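Local coordinates for protein carboxylesterase (Est-2) (Archaeoglobus fulgidus, PDB 5FRD) that probably hydrolyses carboxylic esters as an alpha/beta-hydrolase-family esterase and holds a coenzyme A molecule near its active site, at residues V86-G91 with V110-G115. Numbering follows the deposited sequence.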
ATOM      1  N   VAL A  86      -5.505  -4.064  -1.828  1.00 11.73           N
ATOM      2  CA  VAL A  86      -4.393  -3.490  -2.626  1.00 12.25           C
ATOM      3  C   VAL A  86      -3.519  -2.707  -1.651  1.00 12.66           C
ATOM      4  O   VAL A  86      -3.978  -1.731  -1.065  1.00 13.82           O
ATOM      5  CB  VAL A  86      -4.937  -2.556  -3.703  1.00 12.61           C
ATOM      6  CG1 VAL A  86      -3.792  -1.989  -4.544  1.00 12.47           C
ATOM      7  CG2 VAL A  86      -5.967  -3.232  -4.581  1.00 13.55           C
ATOM      8  N   GLY A  87      -2.279  -3.119  -1.463  1.00 11.95           N
ATOM      9  CA  GLY A  87      -1.360  -2.463  -0.543  1.00 12.99           C
ATOM     10  C   GLY A  87      -0.068  -2.033  -1.172  1.00 13.81           C
ATOM     11  O   GLY A  87       0.550  -2.841  -1.859  1.00 14.13           O
ATOM     12  N   HIS A  88       0.350  -0.814  -0.895  1.00 12.12           N
ATOM     13  CA  HIS A  88       1.596  -0.246  -1.383  1.00 12.24           C
ATOM     14  C   HIS A  88       2.602  -0.126  -0.260  1.00 12.33           C
ATOM     15  O   HIS A  88       2.342   0.551   0.729  1.00 13.11           O
ATOM     16  CB  HIS A  88       1.363   1.103  -1.995  1.00 13.19           C
ATOM     17  CG  HIS A  88       2.602   1.741  -2.515  1.00 13.35           C
ATOM     18  ND1 HIS A  88       2.968   3.028  -2.209  1.00 19.07           N
ATOM     19  CD2 HIS A  88       3.562   1.259  -3.325  1.00 16.50           C
ATOM     20  CE1 HIS A  88       4.114   3.311  -2.812  1.00 20.60           C
ATOM     21  NE2 HIS A  88       4.487   2.263  -3.512  1.00 17.84           N
ATOM     22  N   SER A  89       3.771  -0.756  -0.419  1.00 14.43           N
ATOM     23  CA  SER A  89       4.920  -0.616   0.494  1.00 15.41           C
ATOM     24  C   SER A  89       4.561  -0.962   1.952  1.00 14.95           C
ATOM     25  O   SER A  89       4.187  -2.112   2.167  1.00 15.99           O
ATOM     26  CB  SER A  89       5.582   0.746   0.291  1.00 16.93           C
ATOM     27  OG  SER A  89       6.968   0.685   0.679  1.00 18.98           O
ATOM     28  N   LEU A  90       4.634  -0.050   2.928  1.00 14.57           N
ATOM     29  CA  LEU A  90       4.039  -0.308   4.247  0.70 14.23           C
ATOM     30  C   LEU A  90       2.635  -0.901   4.115  1.00 13.87           C
ATOM     31  O   LEU A  90       2.266  -1.837   4.850  1.00 14.15           O
ATOM     32  CB  LEU A  90       3.933   0.978   5.065  0.70 15.34           C
ATOM     33  CG  LEU A  90       3.058   0.967   6.333  0.70 16.91           C
ATOM     34  CD1 LEU A  90       3.675   0.066   7.371  0.70 15.52           C
ATOM     35  CD2 LEU A  90       2.853   2.377   6.875  0.70 18.77           C
ATOM     36  N   GLY A  91       1.813  -0.338   3.231  1.00 12.92           N
ATOM     37  CA  GLY A  91       0.442  -0.832   3.063  1.00 12.88           C
ATOM     38  C   GLY A  91       0.382  -2.265   2.572  1.00 12.86           C
ATOM     39  O   GLY A  91      -0.598  -2.981   2.807  1.00 13.00           O
ATOM     40  N   VAL A 110      -3.333  -7.597  -3.900  1.00 13.68           N
ATOM     41  CA  VAL A 110      -2.555  -6.877  -4.893  1.00 12.72           C
ATOM     42  C   VAL A 110      -1.433  -6.243  -4.107  1.00 13.02           C
ATOM     43  O   VAL A 110      -1.646  -5.370  -3.279  1.00 14.10           O
ATOM     44  CB  VAL A 110      -3.379  -5.893  -5.678  1.00 13.29           C
ATOM     45  CG1 VAL A 110      -2.479  -5.175  -6.692  1.00 13.44           C
ATOM     46  CG2 VAL A 110      -4.564  -6.552  -6.343  1.00 14.28           C
ATOM     47  N   LEU A 111      -0.214  -6.723  -4.320  1.00 12.59           N
ATOM     48  CA  LEU A 111       0.968  -6.319  -3.595  1.00 13.55           C
ATOM     49  C   LEU A 111       1.763  -5.416  -4.526  1.00 13.56           C
ATOM     50  O   LEU A 111       2.265  -5.867  -5.560  1.00 14.38           O
ATOM     51  CB  LEU A 111       1.788  -7.533  -3.191  1.00 13.31           C
ATOM     52  CG  LEU A 111       1.045  -8.503  -2.278  1.00 14.68           C
ATOM     53  CD1 LEU A 111       1.906  -9.741  -2.076  1.00 17.73           C
ATOM     54  CD2 LEU A 111       0.681  -7.853  -0.939  1.00 17.78           C
ATOM     55  N   VAL A 112       1.850  -4.149  -4.179  1.00 12.10           N
ATOM     56  CA  VAL A 112       2.425  -3.121  -5.023  1.00 13.73           C
ATOM     57  C   VAL A 112       3.640  -2.525  -4.327  1.00 13.65           C
ATOM     58  O   VAL A 112       3.531  -1.988  -3.224  1.00 14.32           O
ATOM     59  CB  VAL A 112       1.415  -1.978  -5.291  1.00 13.96           C
ATOM     60  CG1 VAL A 112       2.005  -1.018  -6.309  1.00 13.81           C
ATOM     61  CG2 VAL A 112       0.057  -2.512  -5.768  1.00 14.94           C
ATOM     62  N   GLY A 113       4.816  -2.571  -4.967  1.00 12.49           N
ATOM     63  CA  GLY A 113       5.984  -1.925  -4.394  1.00 13.39           C
ATOM     64  C   GLY A 113       6.166  -2.274  -2.917  1.00 14.02           C
ATOM     65  O   GLY A 113       6.212  -1.391  -2.036  1.00 13.41           O
ATOM     66  N   THR A 114       6.243  -3.563  -2.611  1.00 13.15           N
ATOM     67  CA  THR A 114       6.312  -4.010  -1.245  1.00 13.34           C
ATOM     68  C   THR A 114       7.227  -5.208  -1.127  1.00 14.09           C
ATOM     69  O   THR A 114       8.050  -5.435  -2.004  1.00 14.85           O
ATOM     70  CB  THR A 114       4.867  -4.209  -0.710  1.00 13.89           C
ATOM     71  OG1 THR A 114       4.885  -4.439   0.710  1.00 13.62           O
ATOM     72  CG2 THR A 114       4.150  -5.329  -1.388  1.00 14.36           C
ATOM     73  N   GLY A 115       7.169  -5.922  -0.012  1.00 13.49           N
ATOM     74  CA  GLY A 115       8.107  -7.007   0.228  1.00 13.83           C
ATOM     75  C   GLY A 115       7.706  -7.803   1.441  1.00 14.95           C
ATOM     76  O   GLY A 115       6.895  -7.365   2.280  1.00 14.60           O
TER
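Val112 O meets three groups of 86-91: one N-H donor and two C-H groups. Ser89 N donates a hydrogen bond to Val112 O at 3.1 Å. The CA-H of His88 also points at this oxygen. The CD2 edge of the His88 ring comes within 3.2 Å of Val112 O, near the ring plane. CG of His88 lies anti to the backbone N (chi1 180°), which sets it beside its own carbonyl carbon and brings CD2 near that oxygen. Next to CD2 on the ring, His88 NE2 hydrogen-bonds to His228 O, which helps fix the ring's rotation.

Further back the strands run parallel. Gly87 N bonds to Val110 O, and Val112 N bonds to Gly87 O, each at 3.0 Å. On the His88 face, Val86 and Val110 lie side by side, with Val86 CG2 3.9 Å from Val110 CB. Residues of helix 235-249 pack against Val110 and Val112.

Past the strand ends, Thr114 OG1 donates to Ser89 O at 2.8 Å, tilted 22° out of the carbonyl plane. A valine in place of Thr114 would probably leave Ser89 O without this donor and the turn less firmly fixed. Ser89 has a positive phi of 56°, and its side chain is about 4 Å from the bound coenzyme A. Gly87, Ser89 and Gly91 fit the GxSxG nucleophile elbow, the strand-turn-helix of alpha/beta hydrolases, with Ser89 the probable nucleophile.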